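Local atomic coordinates of ribosomal-protein-serine acetyltransferase, putative (Vibrio cholerae O1 biovar eltor, PDB entry 2FCK), a protein that probably transfers an acetyl group to the N-terminal serine or alanine of a protein, as a putative ribosomal-protein acetyltransferase of the GNAT family. Residues E77-N90 / S100-Y114. Sequence-based numbering, arbitrary orientation.
Sequences ERQTQTLVGMVAIN and SLGYWIGDRYQRQGY. With NO3 (nitrate ion), chain L; NO3 (nitrate ion), chain C.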
ATOM      1  N   GLU A  77      13.717 -21.972 -15.027  1.00 44.30           N
ATOM      2  CA  GLU A  77      14.849 -21.984 -15.927  1.00 46.61           C
ATOM      3  C   GLU A  77      14.338 -22.518 -17.260  1.00 46.08           C
ATOM      4  O   GLU A  77      13.667 -23.547 -17.319  1.00 46.11           O
ATOM      5  CB  GLU A  77      15.934 -22.882 -15.314  1.00 47.08           C
ATOM      6  CG  GLU A  77      17.261 -22.910 -15.998  1.00 52.64           C
ATOM      7  CD  GLU A  77      18.253 -23.660 -15.130  1.00 57.64           C
ATOM      8  OE1 GLU A  77      17.942 -24.803 -14.710  1.00 59.30           O
ATOM      9  OE2 GLU A  77      19.316 -23.098 -14.830  1.00 59.49           O
ATOM     10  N   ARG A  78      14.603 -21.785 -18.334  1.00 46.58           N
ATOM     11  CA  ARG A  78      13.921 -22.030 -19.582  1.00 48.36           C
ATOM     12  C   ARG A  78      14.358 -23.385 -20.146  1.00 50.52           C
ATOM     13  O   ARG A  78      13.535 -24.131 -20.612  1.00 50.14           O
ATOM     14  CB  ARG A  78      14.201 -20.924 -20.600  1.00 47.88           C
ATOM     15  CG  ARG A  78      13.509 -19.613 -20.318  1.00 47.72           C
ATOM     16  CD  ARG A  78      13.835 -18.569 -21.364  1.00 44.83           C
ATOM     17  NE  ARG A  78      13.181 -18.884 -22.640  1.00 46.11           N
ATOM     18  CZ  ARG A  78      13.468 -18.294 -23.799  1.00 46.87           C
ATOM     19  NH1 ARG A  78      14.440 -17.393 -23.865  1.00 42.61           N
ATOM     20  NH2 ARG A  78      12.800 -18.642 -24.907  1.00 47.35           N
ATOM     21  N   GLN A  79      15.642 -23.697 -20.043  1.00 52.25           N
ATOM     22  CA  GLN A  79      16.139 -24.926 -20.683  1.00 56.57           C
ATOM     23  C   GLN A  79      15.619 -26.173 -19.946  1.00 55.75           C
ATOM     24  O   GLN A  79      15.035 -27.065 -20.550  1.00 57.73           O
ATOM     25  CB  GLN A  79      17.668 -24.876 -20.779  1.00 56.48           C
ATOM     26  CG  GLN A  79      18.140 -24.223 -22.094  1.00 60.52           C
ATOM     27  CD  GLN A  79      19.607 -23.796 -22.089  1.00 61.82           C
ATOM     28  OE1 GLN A  79      20.395 -24.209 -21.218  1.00 69.51           O
ATOM     29  NE2 GLN A  79      19.982 -22.960 -23.069  1.00 65.60           N
ATOM     30  N   THR A  80      15.776 -26.192 -18.629  1.00 54.67           N
ATOM     31  CA  THR A  80      15.473 -27.361 -17.823  1.00 53.18           C
ATOM     32  C   THR A  80      14.038 -27.392 -17.291  1.00 52.70           C
ATOM     33  O   THR A  80      13.567 -28.431 -16.838  1.00 51.79           O
ATOM     34  CB  THR A  80      16.414 -27.402 -16.629  1.00 53.87           C
ATOM     35  OG1 THR A  80      16.215 -26.218 -15.825  1.00 52.47           O
ATOM     36  CG2 THR A  80      17.876 -27.475 -17.093  1.00 53.50           C
ATOM     37  N   GLN A  81      13.359 -26.239 -17.321  1.00 51.48           N
ATOM     38  CA  GLN A  81      12.060 -26.039 -16.661  1.00 50.09           C
ATOM     39  C   GLN A  81      12.093 -26.250 -15.129  1.00 49.30           C
ATOM     40  O   GLN A  81      11.058 -26.514 -14.503  1.00 48.55           O
ATOM     41  CB  GLN A  81      10.936 -26.817 -17.343  1.00 50.35           C
ATOM     42  CG  GLN A  81      10.389 -26.150 -18.594  1.00 50.46           C
ATOM     43  CD  GLN A  81       9.530 -24.929 -18.301  1.00 52.50           C
ATOM     44  OE1 GLN A  81       9.921 -23.793 -18.591  1.00 53.14           O
ATOM     45  NE2 GLN A  81       8.367 -25.154 -17.737  1.00 51.19           N
ATOM     46  N   THR A  82      13.260 -26.106 -14.507  1.00 48.35           N
ATOM     47  CA  THR A  82      13.251 -26.232 -13.060  1.00 47.82           C
ATOM     48  C   THR A  82      12.854 -24.942 -12.411  1.00 46.38           C
ATOM     49  O   THR A  82      13.197 -23.884 -12.890  1.00 44.11           O
ATOM     50  CB  THR A  82      14.509 -26.834 -12.440  1.00 49.63           C
ATOM     51  OG1 THR A  82      15.282 -25.885 -11.717  1.00 53.65           O
ATOM     52  CG2 THR A  82      15.325 -27.567 -13.446  1.00 48.79           C
ATOM     53  N   LEU A  83      12.082 -25.068 -11.342  1.00 45.15           N
ATOM     54  CA  LEU A  83      11.658 -23.901 -10.580  1.00 43.52           C
ATOM     55  C   LEU A  83      12.777 -23.416  -9.697  1.00 44.10           C
ATOM     56  O   LEU A  83      13.277 -24.173  -8.856  1.00 43.30           O
ATOM     57  CB  LEU A  83      10.460 -24.302  -9.723  1.00 44.29           C
ATOM     58  CG  LEU A  83       9.819 -23.256  -8.829  1.00 43.27           C
ATOM     59  CD1 LEU A  83       9.211 -22.113  -9.648  1.00 44.19           C
ATOM     60  CD2 LEU A  83       8.750 -23.980  -7.964  1.00 45.39           C
ATOM     61  N   VAL A  84      13.161 -22.148  -9.837  1.00 42.88           N
ATOM     62  CA  VAL A  84      14.311 -21.605  -9.058  1.00 43.43           C
ATOM     63  C   VAL A  84      13.929 -20.631  -7.963  1.00 42.72           C
ATOM     64  O   VAL A  84      14.759 -20.247  -7.118  1.00 43.02           O
ATOM     65  CB  VAL A  84      15.402 -20.926  -9.969  1.00 44.42           C
ATOM     66  CG1 VAL A  84      15.825 -21.875 -11.073  1.00 45.32           C
ATOM     67  CG2 VAL A  84      14.911 -19.617 -10.533  1.00 45.41           C
ATOM     68  N   GLY A  85      12.647 -20.253  -7.949  1.00 42.61           N
ATOM     69  CA  GLY A  85      12.188 -19.250  -6.991  1.00 41.36           C
ATOM     70  C   GLY A  85      10.912 -18.578  -7.453  1.00 40.98           C
ATOM     71  O   GLY A  85      10.198 -19.107  -8.341  1.00 40.18           O
HETATM   72  N   MSE A  86      10.608 -17.434  -6.839  0.70 40.71           N
HETATM   73  CA  MSE A  86       9.388 -16.685  -7.199  0.70 40.68           C
HETATM   74  C   MSE A  86       9.691 -15.197  -7.094  0.70 41.47           C
HETATM   75  O   MSE A  86      10.523 -14.764  -6.271  0.70 41.29           O
HETATM   76  CB  MSE A  86       8.240 -17.061  -6.279  0.70 40.61           C
HETATM   77  CG  MSE A  86       7.737 -18.488  -6.494  0.70 38.11           C
HETATM   78 SE   MSE A  86       6.097 -18.758  -5.429  0.70 47.29          SE
HETATM   79  CE  MSE A  86       4.868 -17.998  -6.749  0.70 43.90           C
ATOM     80  N   VAL A  87       9.031 -14.423  -7.943  1.00 40.36           N
ATOM     81  CA  VAL A  87       8.991 -12.971  -7.802  1.00 39.64           C
ATOM     82  C   VAL A  87       7.519 -12.597  -7.864  1.00 40.42           C
ATOM     83  O   VAL A  87       6.745 -13.221  -8.614  1.00 39.41           O
ATOM     84  CB  VAL A  87       9.826 -12.232  -8.904  1.00 39.20           C
ATOM     85  CG1 VAL A  87      11.362 -12.523  -8.731  1.00 39.28           C
ATOM     86  CG2 VAL A  87       9.296 -12.551 -10.347  1.00 39.97           C
ATOM     87  N   ALA A  88       7.130 -11.624  -7.053  1.00 38.65           N
ATOM     88  CA  ALA A  88       5.703 -11.298  -6.995  1.00 39.18           C
ATOM     89  C   ALA A  88       5.420  -9.835  -6.905  1.00 39.74           C
ATOM     90  O   ALA A  88       6.150  -9.112  -6.212  1.00 39.87           O
ATOM     91  CB  ALA A  88       5.066 -12.004  -5.808  1.00 39.79           C
ATOM     92  N   ILE A  89       4.297  -9.426  -7.504  1.00 40.24           N
ATOM     93  CA  ILE A  89       3.660  -8.166  -7.082  1.00 40.32           C
ATOM     94  C   ILE A  89       2.684  -8.577  -5.978  1.00 41.27           C
ATOM     95  O   ILE A  89       1.695  -9.299  -6.230  1.00 41.76           O
ATOM     96  CB  ILE A  89       2.871  -7.467  -8.216  1.00 40.08           C
ATOM     97  CG1 ILE A  89       3.775  -7.162  -9.416  1.00 39.96           C
ATOM     98  CG2 ILE A  89       2.279  -6.129  -7.703  1.00 41.82           C
ATOM     99  CD1 ILE A  89       3.042  -6.875 -10.715  1.00 41.33           C
ATOM    100  N   ASN A  90       2.992  -8.161  -4.756  1.00 40.87           N
ATOM    101  CA  ASN A  90       2.183  -8.575  -3.636  1.00 44.62           C
ATOM    102  C   ASN A  90       0.920  -7.767  -3.504  1.00 44.94           C
ATOM    103  O   ASN A  90      -0.101  -8.332  -3.125  1.00 47.17           O
ATOM    104  CB  ASN A  90       2.955  -8.429  -2.328  1.00 43.89           C
ATOM    105  CG  ASN A  90       4.043  -9.404  -2.179  1.00 50.12           C
ATOM    106  OD1 ASN A  90       3.924 -10.556  -2.591  1.00 57.46           O
ATOM    107  ND2 ASN A  90       5.136  -8.967  -1.537  1.00 51.33           N
ATOM    108  N   SER A 100       3.839  -3.137  -4.238  1.00 43.38           N
ATOM    109  CA  SER A 100       4.689  -3.892  -3.289  1.00 45.41           C
ATOM    110  C   SER A 100       5.217  -5.142  -3.943  1.00 44.30           C
ATOM    111  O   SER A 100       4.439  -5.935  -4.473  1.00 44.14           O
ATOM    112  CB  SER A 100       3.755  -4.355  -2.118  1.00 49.66           C
ATOM    113  OG  SER A 100       4.203  -5.604  -1.558  1.00 53.02           O
ATOM    114  N   LEU A 101       6.534  -5.334  -3.904  1.00 41.76           N
ATOM    115  CA  LEU A 101       7.117  -6.543  -4.514  1.00 42.62           C
ATOM    116  C   LEU A 101       7.710  -7.446  -3.441  1.00 42.89           C
ATOM    117  O   LEU A 101       8.163  -6.991  -2.336  1.00 42.80           O
ATOM    118  CB  LEU A 101       8.244  -6.172  -5.495  1.00 41.80           C
ATOM    119  CG  LEU A 101       7.929  -5.228  -6.651  1.00 43.82           C
ATOM    120  CD1 LEU A 101       9.140  -5.249  -7.575  1.00 42.17           C
ATOM    121  CD2 LEU A 101       6.697  -5.579  -7.438  1.00 44.34           C
ATOM    122  N   GLY A 102       7.725  -8.737  -3.762  1.00 41.93           N
ATOM    123  CA  GLY A 102       8.388  -9.699  -2.911  1.00 42.50           C
ATOM    124  C   GLY A 102       9.045 -10.720  -3.810  1.00 41.44           C
ATOM    125  O   GLY A 102       8.788 -10.755  -5.016  1.00 41.47           O
ATOM    126  N   TYR A 103       9.915 -11.534  -3.238  1.00 42.22           N
ATOM    127  CA  TYR A 103      10.607 -12.550  -4.011  1.00 40.19           C
ATOM    128  C   TYR A 103      11.352 -13.511  -3.081  1.00 43.09           C
ATOM    129  O   TYR A 103      11.611 -13.180  -1.902  1.00 42.97           O
ATOM    130  CB  TYR A 103      11.660 -11.940  -5.007  1.00 40.18           C
ATOM    131  CG  TYR A 103      12.537 -10.906  -4.286  1.00 40.44           C
ATOM    132  CD1 TYR A 103      13.701 -11.296  -3.642  1.00 40.95           C
ATOM    133  CD2 TYR A 103      12.149  -9.576  -4.238  1.00 41.20           C
ATOM    134  CE1 TYR A 103      14.506 -10.320  -2.932  1.00 41.61           C
ATOM    135  CE2 TYR A 103      12.921  -8.601  -3.547  1.00 42.22           C
ATOM    136  CZ  TYR A 103      14.072  -8.988  -2.904  1.00 43.88           C
ATOM    137  OH  TYR A 103      14.830  -8.017  -2.251  1.00 44.93           O
ATOM    138  N   TRP A 104      11.701 -14.668  -3.621  1.00 42.60           N
ATOM    139  CA  TRP A 104      12.609 -15.557  -2.908  1.00 45.09           C
ATOM    140  C   TRP A 104      13.283 -16.402  -3.965  1.00 44.10           C
ATOM    141  O   TRP A 104      12.664 -16.837  -4.905  1.00 44.05           O
ATOM    142  CB  TRP A 104      11.897 -16.375  -1.818  1.00 46.08           C
ATOM    143  CG  TRP A 104      10.642 -17.085  -2.204  1.00 49.09           C
ATOM    144  CD1 TRP A 104       9.378 -16.672  -2.013  1.00 50.52           C
ATOM    145  CD2 TRP A 104      10.569 -18.370  -2.832  1.00 51.24           C
ATOM    146  NE1 TRP A 104       8.491 -17.633  -2.480  1.00 53.60           N
ATOM    147  CE2 TRP A 104       9.203 -18.684  -2.983  1.00 51.65           C
ATOM    148  CE3 TRP A 104      11.533 -19.291  -3.262  1.00 51.22           C
ATOM    149  CZ2 TRP A 104       8.771 -19.889  -3.562  1.00 52.99           C
ATOM    150  CZ3 TRP A 104      11.115 -20.489  -3.822  1.00 52.59           C
ATOM    151  CH2 TRP A 104       9.741 -20.770  -3.978  1.00 49.56           C
ATOM    152  N   ILE A 105      14.601 -16.542  -3.863  1.00 45.17           N
ATOM    153  CA  ILE A 105      15.318 -17.258  -4.903  1.00 45.13           C
ATOM    154  C   ILE A 105      16.260 -18.226  -4.185  1.00 47.87           C
ATOM    155  O   ILE A 105      16.877 -17.845  -3.189  1.00 47.58           O
ATOM    156  CB  ILE A 105      16.194 -16.299  -5.799  1.00 46.49           C
ATOM    157  CG1 ILE A 105      15.342 -15.179  -6.436  1.00 47.72           C
ATOM    158  CG2 ILE A 105      16.975 -17.089  -6.858  1.00 44.37           C
ATOM    159  CD1 ILE A 105      14.457 -15.667  -7.580  1.00 47.74           C
ATOM    160  N   GLY A 106      16.317 -19.456  -4.689  1.00 47.48           N
ATOM    161  CA  GLY A 106      17.165 -20.478  -4.104  1.00 50.48           C
ATOM    162  C   GLY A 106      18.615 -20.055  -4.213  1.00 51.36           C
ATOM    163  O   GLY A 106      19.050 -19.516  -5.238  1.00 50.76           O
ATOM    164  N   ASP A 107      19.327 -20.305  -3.114  1.00 53.10           N
ATOM    165  CA  ASP A 107      20.709 -20.028  -2.864  1.00 54.09           C
ATOM    166  C   ASP A 107      21.615 -20.306  -4.118  1.00 53.59           C
ATOM    167  O   ASP A 107      22.366 -19.426  -4.574  1.00 53.15           O
ATOM    168  CB  ASP A 107      21.096 -20.846  -1.578  1.00 54.86           C
ATOM    169  CG  ASP A 107      19.901 -20.937  -0.493  1.00 56.92           C
ATOM    170  OD1 ASP A 107      20.160 -20.938   0.753  1.00 57.74           O
ATOM    171  OD2 ASP A 107      18.685 -21.001  -0.842  1.00 54.66           O
ATOM    172  N   ARG A 108      21.473 -21.484  -4.726  1.00 53.26           N
ATOM    173  CA  ARG A 108      22.333 -21.914  -5.843  1.00 53.19           C
ATOM    174  C   ARG A 108      22.089 -21.109  -7.131  1.00 53.30           C
ATOM    175  O   ARG A 108      22.983 -21.017  -7.996  1.00 53.60           O
ATOM    176  CB  ARG A 108      22.142 -23.399  -6.091  1.00 53.55           C
ATOM    177  CG  ARG A 108      21.232 -23.741  -7.262  1.00 54.20           C
ATOM    178  CD  ARG A 108      21.089 -25.237  -7.440  1.00 55.34           C
ATOM    179  NE  ARG A 108      20.321 -25.815  -6.350  1.00 53.84           N
ATOM    180  CZ  ARG A 108      20.783 -26.716  -5.504  1.00 52.49           C
ATOM    181  NH1 ARG A 108      19.980 -27.136  -4.524  1.00 51.92           N
ATOM    182  NH2 ARG A 108      22.036 -27.182  -5.622  1.00 47.94           N
ATOM    183  N   TYR A 109      20.897 -20.513  -7.230  1.00 52.62           N
ATOM    184  CA  TYR A 109      20.453 -19.799  -8.442  1.00 52.81           C
ATOM    185  C   TYR A 109      20.783 -18.293  -8.399  1.00 53.17           C
ATOM    186  O   TYR A 109      21.013 -17.642  -9.433  1.00 52.34           O
ATOM    187  CB  TYR A 109      18.951 -20.039  -8.675  1.00 52.58           C
ATOM    188  CG  TYR A 109      18.633 -21.518  -8.833  1.00 51.52           C
ATOM    189  CD1 TYR A 109      19.192 -22.247  -9.869  1.00 52.81           C
ATOM    190  CD2 TYR A 109      17.841 -22.194  -7.893  1.00 48.81           C
ATOM    191  CE1 TYR A 109      18.954 -23.609 -10.015  1.00 52.14           C
ATOM    192  CE2 TYR A 109      17.588 -23.583  -8.030  1.00 50.75           C
ATOM    193  CZ  TYR A 109      18.159 -24.278  -9.089  1.00 52.27           C
ATOM    194  OH  TYR A 109      17.924 -25.639  -9.266  1.00 51.43           O
ATOM    195  N   GLN A 110      20.825 -17.761  -7.194  1.00 52.74           N
ATOM    196  CA  GLN A 110      21.371 -16.412  -6.964  1.00 54.13           C
ATOM    197  C   GLN A 110      22.818 -16.311  -7.479  1.00 54.41           C
ATOM    198  O   GLN A 110      23.211 -15.358  -8.151  1.00 53.94           O
ATOM    199  CB  GLN A 110      21.328 -16.093  -5.476  1.00 53.96           C
ATOM    200  CG  GLN A 110      19.901 -15.921  -4.963  1.00 55.06           C
ATOM    201  CD  GLN A 110      19.849 -15.270  -3.589  1.00 61.65           C
ATOM    202  OE1 GLN A 110      20.774 -14.554  -3.193  1.00 61.55           O
ATOM    203  NE2 GLN A 110      18.763 -15.518  -2.851  1.00 61.89           N
ATOM    204  N   ARG A 111      23.604 -17.322  -7.170  1.00 55.51           N
ATOM    205  CA  ARG A 111      24.968 -17.400  -7.683  1.00 56.84           C
ATOM    206  C   ARG A 111      25.044 -17.237  -9.231  1.00 56.53           C
ATOM    207  O   ARG A 111      26.026 -16.713  -9.759  1.00 57.64           O
ATOM    208  CB  ARG A 111      25.583 -18.726  -7.189  1.00 56.95           C
ATOM    209  CG  ARG A 111      26.935 -19.147  -7.739  1.00 59.73           C
ATOM    210  CD  ARG A 111      27.436 -20.418  -7.004  1.00 59.54           C
ATOM    211  NE  ARG A 111      26.933 -20.440  -5.621  1.00 65.24           N
ATOM    212  CZ  ARG A 111      26.249 -21.440  -5.062  1.00 67.46           C
ATOM    213  NH1 ARG A 111      25.991 -22.552  -5.747  1.00 68.56           N
ATOM    214  NH2 ARG A 111      25.824 -21.326  -3.800  1.00 66.92           N
ATOM    215  N   GLN A 112      24.027 -17.694  -9.952  1.00 55.97           N
ATOM    216  CA  GLN A 112      23.997 -17.568 -11.423  1.00 55.45           C
ATOM    217  C   GLN A 112      23.365 -16.255 -11.965  1.00 53.82           C
ATOM    218  O   GLN A 112      23.246 -16.070 -13.188  1.00 53.78           O
ATOM    219  CB  GLN A 112      23.267 -18.771 -12.025  1.00 56.15           C
ATOM    220  CG  GLN A 112      23.959 -20.107 -11.753  1.00 59.40           C
ATOM    221  CD  GLN A 112      23.143 -21.274 -12.240  1.00 64.64           C
ATOM    222  OE1 GLN A 112      23.011 -21.491 -13.453  1.00 67.37           O
ATOM    223  NE2 GLN A 112      22.592 -22.049 -11.302  1.00 64.84           N
ATOM    224  N   GLY A 113      22.961 -15.367 -11.060  1.00 50.50           N
ATOM    225  CA  GLY A 113      22.358 -14.102 -11.446  1.00 48.54           C
ATOM    226  C   GLY A 113      20.886 -14.249 -11.824  1.00 46.06           C
ATOM    227  O   GLY A 113      20.312 -13.312 -12.373  1.00 44.24           O
ATOM    228  N   TYR A 114      20.264 -15.393 -11.510  1.00 44.95           N
ATOM    229  CA  TYR A 114      18.818 -15.582 -11.781  1.00 43.67           C
ATOM    230  C   TYR A 114      17.945 -14.627 -10.978  1.00 42.62           C
ATOM    231  O   TYR A 114      16.889 -14.180 -11.459  1.00 43.34           O
ATOM    232  CB  TYR A 114      18.359 -17.006 -11.491  1.00 44.13           C
ATOM    233  CG  TYR A 114      18.844 -18.052 -12.511  1.00 43.90           C
ATOM    234  CD1 TYR A 114      18.585 -19.400 -12.309  1.00 45.59           C
ATOM    235  CD2 TYR A 114      19.528 -17.674 -13.655  1.00 44.07           C
ATOM    236  CE1 TYR A 114      18.976 -20.366 -13.230  1.00 46.21           C
ATOM    237  CE2 TYR A 114      19.938 -18.640 -14.602  1.00 47.35           C
ATOM    238  CZ  TYR A 114      19.663 -19.976 -14.365  1.00 47.69           C
ATOM    239  OH  TYR A 114      20.074 -20.919 -15.286  1.00 46.82           O
TER
HETATM  240  N   NO3 L 311      19.231 -23.513  -3.424  1.00 41.11           N
HETATM  241  O1  NO3 L 311      20.452 -23.230  -2.816  1.00 41.86           O
HETATM  242  O2  NO3 L 311      18.263 -24.231  -2.744  1.00 37.98           O
HETATM  243  O3  NO3 L 311      18.974 -23.067  -4.712  1.00 42.22           O
HETATM  244  N   NO3 C 302      16.102 -14.137  -1.958  1.00 40.97           N
HETATM  245  O1  NO3 C 302      15.879 -15.448  -1.555  1.00 40.47           O
HETATM  246  O2  NO3 C 302      15.535 -13.107  -1.234  1.00 43.06           O
HETATM  247  O3  NO3 C 302      16.864 -13.829  -3.075  1.00 42.35           O
HETATM  248  O   HOH W   1      18.666 -26.685 -12.280  1.00 40.66           O
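Selenomethionine Met86 and Trp104 form an antiparallel hydrogen-bonded pair, side chains on the same face of the sheet, Met86 N reaching Trp104 O at 2.9 Å. The Met86 side chain runs alongside the indole. CB lies over one ring face, 4.1 Å from the five-membered centroid. In the conformer described, one of two and so less sure, CG meets Trp104 CZ2 at 3.4 Å, SE makes an oblique Met-aromatic contact, and a bend at chi3 (84°) carries CE away. A flexible, unbranched chain suits this flat partner. The indole rim covers Gly85, CZ3 to CA 3.6 Å; on the opposite face a CB would strike Trp104 O.

Where the pairing ends, Val84 O accepts a nearly straight bond (175°) from Gly106 N, just before helix 107-110. Compact, branched Val84 sets CG1 3.5 Å above the centre of the Tyr109 ring, whose other face carries Arg108 CG. Long Glu77 brings OE2 to the Tyr114 ring edge, accepting from OH at a doubtfully short 2.4 Å, planes 89° apart.

Hairpin strands 83-93 and 98-105 lie in the central GNAT sheet between strands 71-77 and 134-139; Val87, Ile89, Leu101 and Tyr103 pack on helix 114-129, and Tyr103 OH bonds Ser146 O of helix 144-152.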